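Local coordinates for protein MGS-M5 (Unidentified, PDB 4Q3N) that probably catalyses the NAD-dependent interconversion of L-lactate and pyruvate, as expected of an L-lactate dehydrogenase of the lactate/malate dehydrogenase family, at residues Y171-E175 and I271-A275; V32-K38 and G64-C69; Y128-E133 and D310-Y314; N24-V28 and V239-A243. All coordinates share one frame; numbering follows the deposited sequence.

Interaction 1. Residues Y171-E175 and I271-A275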
loop_
_atom_site.group_PDB
_atom_site.type_symbol
_atom_site.label_atom_id
_atom_site.label_comp_id
_atom_site.label_asym_id
_atom_site.label_seq_id
_atom_site.Cartn_x
_atom_site.Cartn_y
_atom_site.Cartn_z
ATOM N N TYR A 171 10.898 23.476 6.292
ATOM C CA TYR A 171 10.108 23.426 7.529
ATOM C C TYR A 171 9.471 24.778 7.813
ATOM O O TYR A 171 10.070 25.841 7.535
ATOM C CB TYR A 171 10.953 23.059 8.759
ATOM C CG TYR A 171 11.694 21.719 8.694
ATOM C CD1 TYR A 171 11.039 20.530 8.372
ATOM C CD2 TYR A 171 13.046 21.661 8.946
ATOM C CE1 TYR A 171 11.739 19.313 8.297
ATOM C CE2 TYR A 171 13.767 20.450 8.882
ATOM C CZ TYR A 171 13.098 19.285 8.563
ATOM O OH TYR A 171 13.819 18.123 8.491
ATOM N N ILE A 172 8.281 24.719 8.392
ATOM C CA ILE A 172 7.742 25.810 9.188
ATOM C C ILE A 172 8.086 25.520 10.635
ATOM O O ILE A 172 7.880 24.380 11.079
ATOM C CB ILE A 172 6.220 25.920 9.048
ATOM C CG1 ILE A 172 5.869 26.136 7.581
ATOM C CG2 ILE A 172 5.648 27.052 9.999
ATOM C CD1 ILE A 172 6.184 27.623 7.058
ATOM N N LEU A 173 8.642 26.512 11.336
ATOM C CA LEU A 173 9.031 26.375 12.732
ATOM C C LEU A 173 8.265 27.327 13.626
ATOM O O LEU A 173 7.703 28.352 13.166
ATOM C CB LEU A 173 10.534 26.645 12.940
ATOM C CG LEU A 173 11.402 25.719 12.038
ATOM C CD1 LEU A 173 12.860 26.070 12.215
ATOM C CD2 LEU A 173 11.151 24.278 12.386
ATOM N N GLY A 174 8.357 27.055 14.928
ATOM C CA GLY A 174 7.822 28.001 15.909
ATOM C C GLY A 174 6.413 27.649 16.348
ATOM O O GLY A 174 5.995 26.470 16.323
ATOM N N GLU A 175 5.675 28.676 16.779
ATOM C CA GLU A 175 4.296 28.507 17.218
ATOM C C GLU A 175 3.434 28.072 16.041
ATOM O O GLU A 175 3.553 28.634 14.968
ATOM C CB GLU A 175 3.786 29.829 17.784
ATOM C CG GLU A 175 2.324 29.813 18.133
ATOM C CD GLU A 175 1.756 31.233 18.302
ATOM O OE1 GLU A 175 2.236 32.190 17.645
ATOM O OE2 GLU A 175 0.832 31.387 19.127
ATOM N N ILE A 271 7.348 23.791 21.421
ATOM C CA ILE A 271 7.369 24.640 20.231
ATOM C C ILE A 271 7.716 23.794 18.997
ATOM O O ILE A 271 8.298 22.725 19.135
ATOM C CB ILE A 271 8.386 25.812 20.453
ATOM C CG1 ILE A 271 8.239 26.920 19.408
ATOM C CG2 ILE A 271 9.807 25.258 20.601
ATOM C CD1 ILE A 271 9.100 28.170 19.793
ATOM N N GLY A 272 7.287 24.231 17.818
ATOM C CA GLY A 272 7.427 23.433 16.597
ATOM C C GLY A 272 8.890 23.407 16.133
ATOM O O GLY A 272 9.468 24.446 15.764
ATOM N N LEU A 273 9.504 22.227 16.223
ATOM C CA LEU A 273 10.900 22.015 15.825
ATOM C C LEU A 273 11.003 20.654 15.147
ATOM O O LEU A 273 10.233 19.749 15.456
ATOM C CB LEU A 273 11.850 22.073 17.048
ATOM C CG LEU A 273 11.838 23.415 17.812
ATOM C CD1 LEU A 273 12.565 23.231 19.174
ATOM C CD2 LEU A 273 12.481 24.577 16.967
ATOM N N PRO A 274 11.977 20.493 14.238
ATOM C CA PRO A 274 12.154 19.167 13.628
ATOM C C PRO A 274 12.662 18.168 14.685
ATOM O O PRO A 274 13.562 18.470 15.455
ATOM C CB PRO A 274 13.194 19.412 12.529
ATOM C CG PRO A 274 13.999 20.597 13.004
ATOM C CD PRO A 274 13.021 21.458 13.836
ATOM N N ALA A 275 12.079 16.987 14.721
ATOM C CA ALA A 275 12.478 16.023 15.728
ATOM C C ALA A 275 12.475 14.622 15.139
ATOM O O ALA A 275 11.735 14.333 14.200
ATOM C CB ALA A 275 11.523 16.114 16.982
#
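The Y171 ring carries P274 on one face: CB of the proline stands 4.1 Å from the ring centroid and 23° off its normal, a CH-pi contact displaced toward the CE2 and CZ rim. The two side chains cross at about a right angle. I252 and P254 of strand 251-258 also touch the tyrosine, as does A191 of the second subunit. Next along, L173 sets CG beside its backbone N, bringing CD2 within 3.7 Å of P274 CD. Beyond these side chains the backbones join. G174 and G272 form a single antiparallel bridge, a hydrogen-bonded pair with the two CA atoms 4.6 Å apart, where the end of strand 168-173 meets strand 270-278 of a different sheet in the C-terminal domain. G174 N gives a nearly straight bond of 3.0 Å (174°) to G272 O, lying in the carbonyl plane on a lone pair. The return bond, G272 N to G174 O, has the same length but is bent, its donor 45° above the carbonyl plane. G174 and E175 begin the sequence Gly-Glu-His-Gly-Asp, which in relatives carries the catalytic histidine, so the bridge lies shortly before the residue that is probably the catalytic histidine. I271 lays CG1 along the glycine backbone, 3.6 Å from G174 C, and also packs on L298, A302 and L305 of helix 292-311.

Interaction 2. Residues V32-K38 and G64-C69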
loop_
_atom_site.group_PDB
_atom_site.type_symbol
_atom_site.label_atom_id
_atom_site.label_comp_id
_atom_site.label_asym_id
_atom_site.label_seq_id
_atom_site.Cartn_x
_atom_site.Cartn_y
_atom_site.Cartn_z
ATOM N N VAL A 32 -9.436 2.836 19.320
ATOM C CA VAL A 32 -10.512 3.009 20.299
ATOM C C VAL A 32 -10.893 4.484 20.279
ATOM O O VAL A 32 -10.013 5.348 20.318
ATOM C CB VAL A 32 -10.107 2.590 21.701
ATOM C CG1 VAL A 32 -11.281 2.822 22.682
ATOM C CG2 VAL A 32 -9.646 1.085 21.746
ATOM N N LEU A 33 -12.189 4.761 20.178
ATOM C CA LEU A 33 -12.696 6.121 20.099
ATOM C C LEU A 33 -13.338 6.505 21.429
ATOM O O LEU A 33 -14.209 5.766 21.944
ATOM C CB LEU A 33 -13.742 6.246 18.981
ATOM C CG LEU A 33 -13.253 5.729 17.607
ATOM C CD1 LEU A 33 -14.407 5.895 16.621
ATOM C CD2 LEU A 33 -12.011 6.510 17.088
ATOM N N LEU A 34 -12.907 7.633 21.991
ATOM C CA LEU A 34 -13.470 8.143 23.252
ATOM C C LEU A 34 -14.110 9.499 23.021
ATOM O O LEU A 34 -13.535 10.351 22.356
ATOM C CB LEU A 34 -12.388 8.300 24.325
ATOM C CG LEU A 34 -12.170 7.174 25.328
ATOM C CD1 LEU A 34 -11.896 5.881 24.577
ATOM C CD2 LEU A 34 -10.993 7.531 26.283
ATOM N N ASP A 35 -15.271 9.718 23.594
ATOM C CA ASP A 35 -15.885 11.027 23.503
ATOM C C ASP A 35 -16.766 11.202 24.709
ATOM O O ASP A 35 -17.346 10.234 25.189
ATOM C CB ASP A 35 -16.714 11.165 22.220
ATOM C CG ASP A 35 -17.052 12.606 21.907
ATOM O OD1 ASP A 35 -18.027 13.128 22.479
ATOM O OD2 ASP A 35 -16.355 13.229 21.105
ATOM N N ILE A 36 -16.885 12.423 25.204
ATOM C CA ILE A 36 -17.795 12.650 26.332
ATOM C C ILE A 36 -19.220 12.260 25.917
ATOM O O ILE A 36 -20.038 11.883 26.738
ATOM C CB ILE A 36 -17.709 14.109 26.812
ATOM C CG1 ILE A 36 -18.696 14.335 27.945
ATOM C CG2 ILE A 36 -17.948 15.065 25.675
ATOM C CD1 ILE A 36 -18.525 13.336 29.112
ATOM N N ASP A 37 -19.525 12.306 24.630
ATOM C CA ASP A 37 -20.851 11.870 24.152
ATOM C C ASP A 37 -20.653 10.416 23.709
ATOM O O ASP A 37 -20.163 10.155 22.596
ATOM C CB ASP A 37 -21.341 12.781 23.005
ATOM C CG ASP A 37 -22.667 12.328 22.385
ATOM O OD1 ASP A 37 -23.189 11.253 22.729
ATOM O OD2 ASP A 37 -23.199 13.072 21.532
ATOM N N LYS A 38 -20.979 9.466 24.583
ATOM C CA LYS A 38 -20.648 8.061 24.295
ATOM C C LYS A 38 -21.397 7.539 23.061
ATOM O O LYS A 38 -20.826 6.798 22.293
ATOM C CB LYS A 38 -20.962 7.156 25.494
ATOM C CG LYS A 38 -20.700 5.623 25.287
ATOM C CD LYS A 38 -19.285 5.230 24.791
ATOM C CE LYS A 38 -19.063 3.680 24.829
ATOM N NZ LYS A 38 -18.672 3.160 26.181
ATOM N N GLY A 64 -14.785 3.422 23.324
ATOM C CA GLY A 64 -14.431 2.858 24.626
ATOM C C GLY A 64 -14.420 3.887 25.733
ATOM O O GLY A 64 -15.042 4.939 25.584
ATOM N N ASP A 65 -13.687 3.592 26.811
ATOM C CA ASP A 65 -13.648 4.422 28.013
ATOM C C ASP A 65 -12.178 4.632 28.346
ATOM O O ASP A 65 -11.333 4.059 27.707
ATOM C CB ASP A 65 -14.346 3.750 29.209
ATOM C CG ASP A 65 -15.718 3.189 28.857
ATOM O OD1 ASP A 65 -16.635 3.990 28.557
ATOM O OD2 ASP A 65 -15.883 1.942 28.899
ATOM N N TYR A 66 -11.875 5.366 29.405
ATOM C CA TYR A 66 -10.487 5.665 29.697
ATOM C C TYR A 66 -9.695 4.410 30.054
ATOM O O TYR A 66 -8.504 4.333 29.756
ATOM C CB TYR A 66 -10.398 6.717 30.828
ATOM C CG TYR A 66 -10.579 8.101 30.246
ATOM C CD1 TYR A 66 -9.591 8.658 29.446
ATOM C CD2 TYR A 66 -11.755 8.826 30.450
ATOM C CE1 TYR A 66 -9.750 9.910 28.886
ATOM C CE2 TYR A 66 -11.921 10.097 29.904
ATOM C CZ TYR A 66 -10.905 10.632 29.129
ATOM O OH TYR A 66 -11.037 11.859 28.549
ATOM N N LYS A 67 -10.356 3.425 30.663
ATOM C CA LYS A 67 -9.667 2.180 30.979
ATOM C C LYS A 67 -9.083 1.499 29.738
ATOM O O LYS A 67 -8.097 0.760 29.844
ATOM C CB LYS A 67 -10.589 1.219 31.747
ATOM C CG LYS A 67 -11.766 0.652 30.955
ATOM C CD LYS A 67 -12.594 -0.313 31.841
ATOM C CE LYS A 67 -13.831 -0.862 31.111
ATOM N NZ LYS A 67 -13.488 -1.591 29.842
ATOM N N ASP A 68 -9.653 1.736 28.562
ATOM C CA ASP A 68 -9.026 1.184 27.344
ATOM C C ASP A 68 -7.668 1.761 26.991
ATOM O O ASP A 68 -7.003 1.241 26.100
ATOM C CB ASP A 68 -9.953 1.365 26.131
ATOM C CG ASP A 68 -11.212 0.563 26.286
ATOM O OD1 ASP A 68 -11.105 -0.679 26.431
ATOM O OD2 ASP A 68 -12.296 1.181 26.363
ATOM N N CYS A 69 -7.250 2.818 27.680
ATOM C CA CYS A 69 -5.955 3.423 27.424
ATOM C C CYS A 69 -4.833 2.582 27.996
ATOM O O CYS A 69 -3.666 2.803 27.672
ATOM C CB CYS A 69 -5.868 4.833 28.023
ATOM S SG CYS A 69 -6.904 6.013 27.132
HETATM O O HOH W 1 -16.556 7.055 24.521
#
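L34 reaches over the Y66 ring: its CD2 lies 3.9 Å from the ring centroid and 21° off the normal, a CH-pi contact shifted toward the CD1 and CE1 rim. The other branch turns to the backbone, CD1 coming within 3.4 Å of G64 C, so the two branches of the leucine divide between the Y66 ring and the G64 backbone. V32, two residues earlier and also facing the 64-69 segment, has CG1 anti to its backbone N (chi1 179°); this methyl lies 3.6 Å from G64 N and beside D68 CB. G64 thus has methyls of V32 and L34 against it. Its N-H bonds to L33 O at 2.8 Å, carrying the pairing of strands 30-34 and 60-63 one step further. A water then spans the next gap, accepting from D35 N and donating to G64 O. K38, its chain bent at chi2 and chi4, crosses D65 at about a right angle and forms a weak salt bridge, NZ to OD1 3.2 Å. D65 N is held by D68 OD2, while D68 OD1 is salt-bridged to K62. D35 opens an Asx turn, its OD1 accepting from D37 N, and its OD2 accepts from T11 N, in what is probably the dinucleotide-binding glycine-rich loop. This is the end of the second strand of a Rossmann fold, where NAD-dependent dehydrogenases commonly place the acidic residue that meets the adenosine ribose, a role consistent with D35.

Interaction 3. Residues Y128-E133 and D310-Y314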
loop_
_atom_site.group_PDB
_atom_site.type_symbol
_atom_site.label_atom_id
_atom_site.label_comp_id
_atom_site.label_asym_id
_atom_site.label_seq_id
_atom_site.Cartn_x
_atom_site.Cartn_y
_atom_site.Cartn_z
ATOM N N TYR A 128 2.369 21.381 26.264
ATOM C CA TYR A 128 3.107 21.634 27.504
ATOM C C TYR A 128 2.224 21.255 28.704
ATOM O O TYR A 128 2.685 20.647 29.697
ATOM C CB TYR A 128 3.540 23.120 27.584
ATOM C CG TYR A 128 4.428 23.473 28.766
ATOM C CD1 TYR A 128 3.881 23.788 29.998
ATOM C CD2 TYR A 128 5.814 23.498 28.634
ATOM C CE1 TYR A 128 4.687 24.102 31.090
ATOM C CE2 TYR A 128 6.625 23.822 29.698
ATOM C CZ TYR A 128 6.053 24.120 30.929
ATOM O OH TYR A 128 6.860 24.442 31.987
ATOM N N VAL A 129 0.959 21.662 28.635
ATOM C CA VAL A 129 0.036 21.371 29.727
ATOM C C VAL A 129 -0.080 19.861 29.899
ATOM O O VAL A 129 0.033 19.346 31.007
ATOM C CB VAL A 129 -1.340 21.997 29.496
ATOM C CG1 VAL A 129 -2.386 21.441 30.515
ATOM C CG2 VAL A 129 -1.210 23.547 29.645
ATOM N N ALA A 130 -0.285 19.154 28.795
ATOM C CA ALA A 130 -0.419 17.704 28.854
ATOM C C ALA A 130 0.867 17.095 29.417
ATOM O O ALA A 130 0.829 16.165 30.223
ATOM C CB ALA A 130 -0.729 17.136 27.465
ATOM N N TRP A 131 2.005 17.649 29.021
ATOM C CA TRP A 131 3.272 17.117 29.516
ATOM C C TRP A 131 3.337 17.230 31.048
ATOM O O TRP A 131 3.568 16.234 31.764
ATOM C CB TRP A 131 4.472 17.826 28.853
ATOM C CG TRP A 131 5.761 17.545 29.588
ATOM C CD1 TRP A 131 6.268 16.306 29.912
ATOM C CD2 TRP A 131 6.693 18.506 30.108
ATOM N NE1 TRP A 131 7.453 16.447 30.597
ATOM C CE2 TRP A 131 7.728 17.781 30.750
ATOM C CE3 TRP A 131 6.758 19.905 30.097
ATOM C CZ2 TRP A 131 8.807 18.413 31.390
ATOM C CZ3 TRP A 131 7.822 20.526 30.718
ATOM C CH2 TRP A 131 8.842 19.779 31.364
ATOM N N LYS A 132 3.094 18.437 31.556
ATOM C CA LYS A 132 3.139 18.680 32.990
ATOM C C LYS A 132 2.116 17.853 33.752
ATOM O O LYS A 132 2.408 17.343 34.805
ATOM C CB LYS A 132 2.923 20.169 33.289
ATOM C CG LYS A 132 4.035 21.042 32.760
ATOM C CD LYS A 132 5.368 20.523 33.270
ATOM C CE LYS A 132 5.923 21.393 34.362
ATOM N NZ LYS A 132 6.652 22.542 33.773
ATOM N N GLU A 133 0.905 17.723 33.230
ATOM C CA GLU A 133 -0.120 17.053 34.028
ATOM C C GLU A 133 0.053 15.537 33.956
ATOM O O GLU A 133 -0.466 14.803 34.792
ATOM C CB GLU A 133 -1.511 17.455 33.560
ATOM C CG GLU A 133 -1.799 18.973 33.690
ATOM C CD GLU A 133 -1.884 19.415 35.158
ATOM O OE1 GLU A 133 -2.064 18.542 36.029
ATOM O OE2 GLU A 133 -1.762 20.620 35.441
ATOM N N ASP A 310 2.824 31.441 31.310
ATOM C CA ASP A 310 2.868 32.214 32.540
ATOM C C ASP A 310 1.464 32.688 32.955
ATOM O O ASP A 310 1.061 32.610 34.122
ATOM C CB ASP A 310 3.791 33.444 32.382
ATOM C CG ASP A 310 5.277 33.088 32.314
ATOM O OD1 ASP A 310 5.644 31.931 32.625
ATOM O OD2 ASP A 310 6.084 33.982 31.968
ATOM N N ASP A 311 0.750 33.211 31.974
ATOM C CA ASP A 311 -0.569 33.748 32.193
ATOM C C ASP A 311 -1.540 32.661 32.607
ATOM O O ASP A 311 -2.559 32.960 33.205
ATOM C CB ASP A 311 -1.070 34.453 30.934
ATOM C CG ASP A 311 -0.394 35.791 30.719
ATOM O OD1 ASP A 311 0.249 36.310 31.669
ATOM O OD2 ASP A 311 -0.520 36.334 29.601
ATOM N N MET A 312 -1.231 31.404 32.299
ATOM C CA MET A 312 -2.091 30.293 32.717
ATOM C C MET A 312 -1.604 29.697 34.040
ATOM O O MET A 312 -2.074 28.649 34.461
ATOM C CB MET A 312 -2.133 29.205 31.650
ATOM C CG MET A 312 -2.675 29.677 30.328
ATOM S SD MET A 312 -2.093 28.699 28.938
ATOM C CE MET A 312 -2.958 27.162 29.264
ATOM N N SER A 313 -0.663 30.397 34.663
ATOM C CA SER A 313 0.146 29.953 35.812
ATOM C C SER A 313 0.681 28.531 35.640
ATOM O O SER A 313 0.578 27.701 36.533
ATOM C CB SER A 313 -0.625 30.086 37.135
ATOM O OG SER A 313 -1.894 29.477 37.064
ATOM N N TYR A 314 1.257 28.274 34.471
ATOM C CA TYR A 314 2.081 27.100 34.265
ATOM C C TYR A 314 3.524 27.557 34.288
ATOM O O TYR A 314 4.405 26.802 33.874
ATOM C CB TYR A 314 1.743 26.392 32.951
ATOM C CG TYR A 314 0.629 25.411 33.138
ATOM C CD1 TYR A 314 -0.694 25.816 33.033
ATOM C CD2 TYR A 314 0.892 24.092 33.495
ATOM C CE1 TYR A 314 -1.737 24.930 33.233
ATOM C CE2 TYR A 314 -0.145 23.182 33.681
ATOM C CZ TYR A 314 -1.461 23.612 33.548
ATOM O OH TYR A 314 -2.506 22.749 33.747
ATOM O OXT TYR A 314 3.793 28.692 34.736
#
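Y314 OH donates a 2.8 Å hydrogen bond to E133 OE2, meeting that oxygen on its anti side and 24° out of the carboxylate plane. Carboxylate and phenol ring stand almost perpendicular, 88° apart. E133 gets there through a bend at chi2, which swings its end toward the C terminus although the side chain does not set out straight toward the other segment; its other oxygen, OE1, is salt-bridged to K105 of helix 89-109. V129, one helical turn before E133, lies over one face of the Y314 ring: CG2 sits 3.9 Å from the ring centroid, close to the normal and over the centre, a CH-pi contact. Its CG1, anti to the backbone N (chi1 169°), instead reaches the phenol end, 3.5 Å from Y314 OH. M312 curls in with CE 4.0 Å from V129 CG2, while its CB lies in plane at the edge of the Y314 ring. Y128 slides past Y314 in the opposite direction, CE1 4.2 Å from Y314 CB. The turn is set by S313, whose positive phi makes it the C-prime residue of the Schellman motif ending helix 292-311. The C-terminal domain thus lays its last residue against helix 123-134 of the NAD-binding domain. Y314 is held at both ends, its OXT by a salt bridge to R306 and its hydroxyl by E133; with K105 nearby the glutamate is probably ionised, which would strengthen it as the phenol's acceptor.

Interaction 4. Residues N24-V28 and V239-A243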
loop_
_atom_site.group_PDB
_atom_site.type_symbol
_atom_site.label_atom_id
_atom_site.label_comp_id
_atom_site.label_asym_id
_atom_site.label_seq_id
_atom_site.Cartn_x
_atom_site.Cartn_y
_atom_site.Cartn_z
ATOM N N ASN A 24 -8.076 3.964 6.151
ATOM C CA ASN A 24 -7.785 3.833 4.733
ATOM C C ASN A 24 -6.310 3.529 4.417
ATOM O O ASN A 24 -6.030 2.994 3.375
ATOM C CB ASN A 24 -8.210 5.102 4.039
ATOM C CG ASN A 24 -9.729 5.117 3.822
ATOM O OD1 ASN A 24 -10.200 4.489 2.871
ATOM N ND2 ASN A 24 -10.494 5.765 4.727
ATOM N N GLN A 25 -5.397 3.967 5.292
ATOM C CA GLN A 25 -3.982 3.663 5.124
ATOM C C GLN A 25 -3.611 2.346 5.817
ATOM O O GLN A 25 -2.504 1.889 5.637
ATOM C CB GLN A 25 -3.094 4.811 5.671
ATOM C CG GLN A 25 -3.233 6.120 4.850
ATOM C CD GLN A 25 -2.107 7.088 5.172
ATOM O OE1 GLN A 25 -0.965 6.654 5.442
ATOM N NE2 GLN A 25 -2.408 8.413 5.187
ATOM N N GLY A 26 -4.495 1.765 6.626
ATOM C CA GLY A 26 -4.093 0.593 7.435
ATOM C C GLY A 26 -2.916 0.855 8.382
ATOM O O GLY A 26 -2.009 0.036 8.532
ATOM N N THR A 27 -2.901 2.008 9.045
ATOM C CA THR A 27 -1.769 2.406 9.908
ATOM C C THR A 27 -1.523 1.525 11.107
ATOM O O THR A 27 -0.370 1.153 11.410
ATOM C CB THR A 27 -2.011 3.849 10.441
ATOM O OG1 THR A 27 -2.290 4.638 9.291
ATOM C CG2 THR A 27 -0.732 4.369 11.136
ATOM N N VAL A 28 -2.610 1.157 11.781
ATOM C CA VAL A 28 -2.454 0.276 12.951
ATOM C C VAL A 28 -3.570 -0.752 12.916
ATOM O O VAL A 28 -4.518 -0.582 12.162
ATOM C CB VAL A 28 -2.530 1.067 14.304
ATOM C CG1 VAL A 28 -1.426 2.099 14.392
ATOM C CG2 VAL A 28 -3.939 1.752 14.446
ATOM N N VAL A 239 -1.655 11.086 11.027
ATOM C CA VAL A 239 -1.331 9.732 10.549
ATOM C C VAL A 239 0.170 9.578 10.367
ATOM O O VAL A 239 0.790 8.568 10.783
ATOM C CB VAL A 239 -2.054 9.410 9.231
ATOM C CG1 VAL A 239 -1.495 8.038 8.674
ATOM C CG2 VAL A 239 -3.548 9.344 9.524
ATOM N N ARG A 240 0.786 10.592 9.773
ATOM C CA ARG A 240 2.212 10.477 9.468
ATOM C C ARG A 240 3.032 10.411 10.723
ATOM O O ARG A 240 4.023 9.658 10.793
ATOM C CB ARG A 240 2.691 11.656 8.624
ATOM C CG ARG A 240 4.101 11.436 8.025
ATOM C CD ARG A 240 4.069 10.197 7.009
ATOM N NE ARG A 240 5.402 9.729 6.629
ATOM C CZ ARG A 240 6.207 8.976 7.378
ATOM N NH1 ARG A 240 5.876 8.642 8.625
ATOM N NH2 ARG A 240 7.383 8.586 6.886
ATOM N N ILE A 241 2.647 11.207 11.723
ATOM C CA ILE A 241 3.340 11.166 13.023
ATOM C C ILE A 241 3.167 9.782 13.643
ATOM O O ILE A 241 4.121 9.166 14.112
ATOM C CB ILE A 241 2.817 12.254 13.980
ATOM C CG1 ILE A 241 3.214 13.654 13.432
ATOM C CG2 ILE A 241 3.364 12.038 15.386
ATOM C CD1 ILE A 241 2.339 14.853 14.013
ATOM N N THR A 242 1.943 9.277 13.590
ATOM C CA THR A 242 1.636 7.950 14.133
ATOM C C THR A 242 2.485 6.857 13.450
ATOM O O THR A 242 2.993 5.924 14.094
ATOM C CB THR A 242 0.130 7.652 13.959
ATOM O OG1 THR A 242 -0.617 8.699 14.642
ATOM C CG2 THR A 242 -0.222 6.282 14.561
ATOM N N ALA A 243 2.593 6.951 12.138
ATOM C CA ALA A 243 3.316 5.914 11.361
ATOM C C ALA A 243 4.793 5.941 11.684
ATOM O O ALA A 243 5.432 4.898 11.813
ATOM C CB ALA A 243 3.089 6.131 9.846
#
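A Schellman motif ends helix 13-25, and the residues on either side of its C-prime glycine, Q25 and T27, pack on helix 232-246. V239 CG1 is the shared target. T27 OG1 lies 3.5 Å from this methyl, and the Q25 amide lies against it from another direction, OE1 and NE2 each 3.6 Å from V239 CG1, with the methyl above the amide plane. V239 points CG1 anti to its backbone N (chi1 172°), out from the helix toward the turn. No hydrogen bond joins the two segments; Q25 NE2 instead bonds to N24 OD1 of the third subunit, and since N24 OD1 in turn receives Q25 NE2 of that subunit, the pair is reciprocal. The helix that ends here is the first of the Rossmann domain, following the glycine-rich loop, and its partner belongs to the C-terminal domain; the contact therefore joins the two domains beside a subunit interface. G26, with phi of 58°, ends the helix as the C-prime residue, and T27 just after it faces the opposing helix. With CG2 anti to its backbone N, T27 points that methyl at the next turn of the opposing helix, 4.0 Å from T242 CG2, the two side chains crossing at about a right angle. T242 OG1 is hydrogen-bonded to L238 O and to Y18 OH, while its methyl also meets V28 CG1 at 4.4 Å, where the chain runs on toward strand 30-34.

In the fold
From the N terminus, helix 13-25 ends in 24-28, which opens interaction 4; strand 30-34 follows at once with 32-38. Interaction 2 closes first, at 64-69, nested inside interaction 4 and wholly within the NAD-binding domain. Interaction 3 opens on helix 123-134 and interaction 1 at 171-175. Helix 232-246 then closes interaction 4, which crosses both. Interaction 1 closes at 271-275, nested inside interaction 3, which ends with the chain at Y314. Interactions 3 and 4, with centres about 29 Å apart on opposite sides of the chain's centre, both tie the two domains together, whereas interaction 1 joins two sheets inside the C-terminal domain.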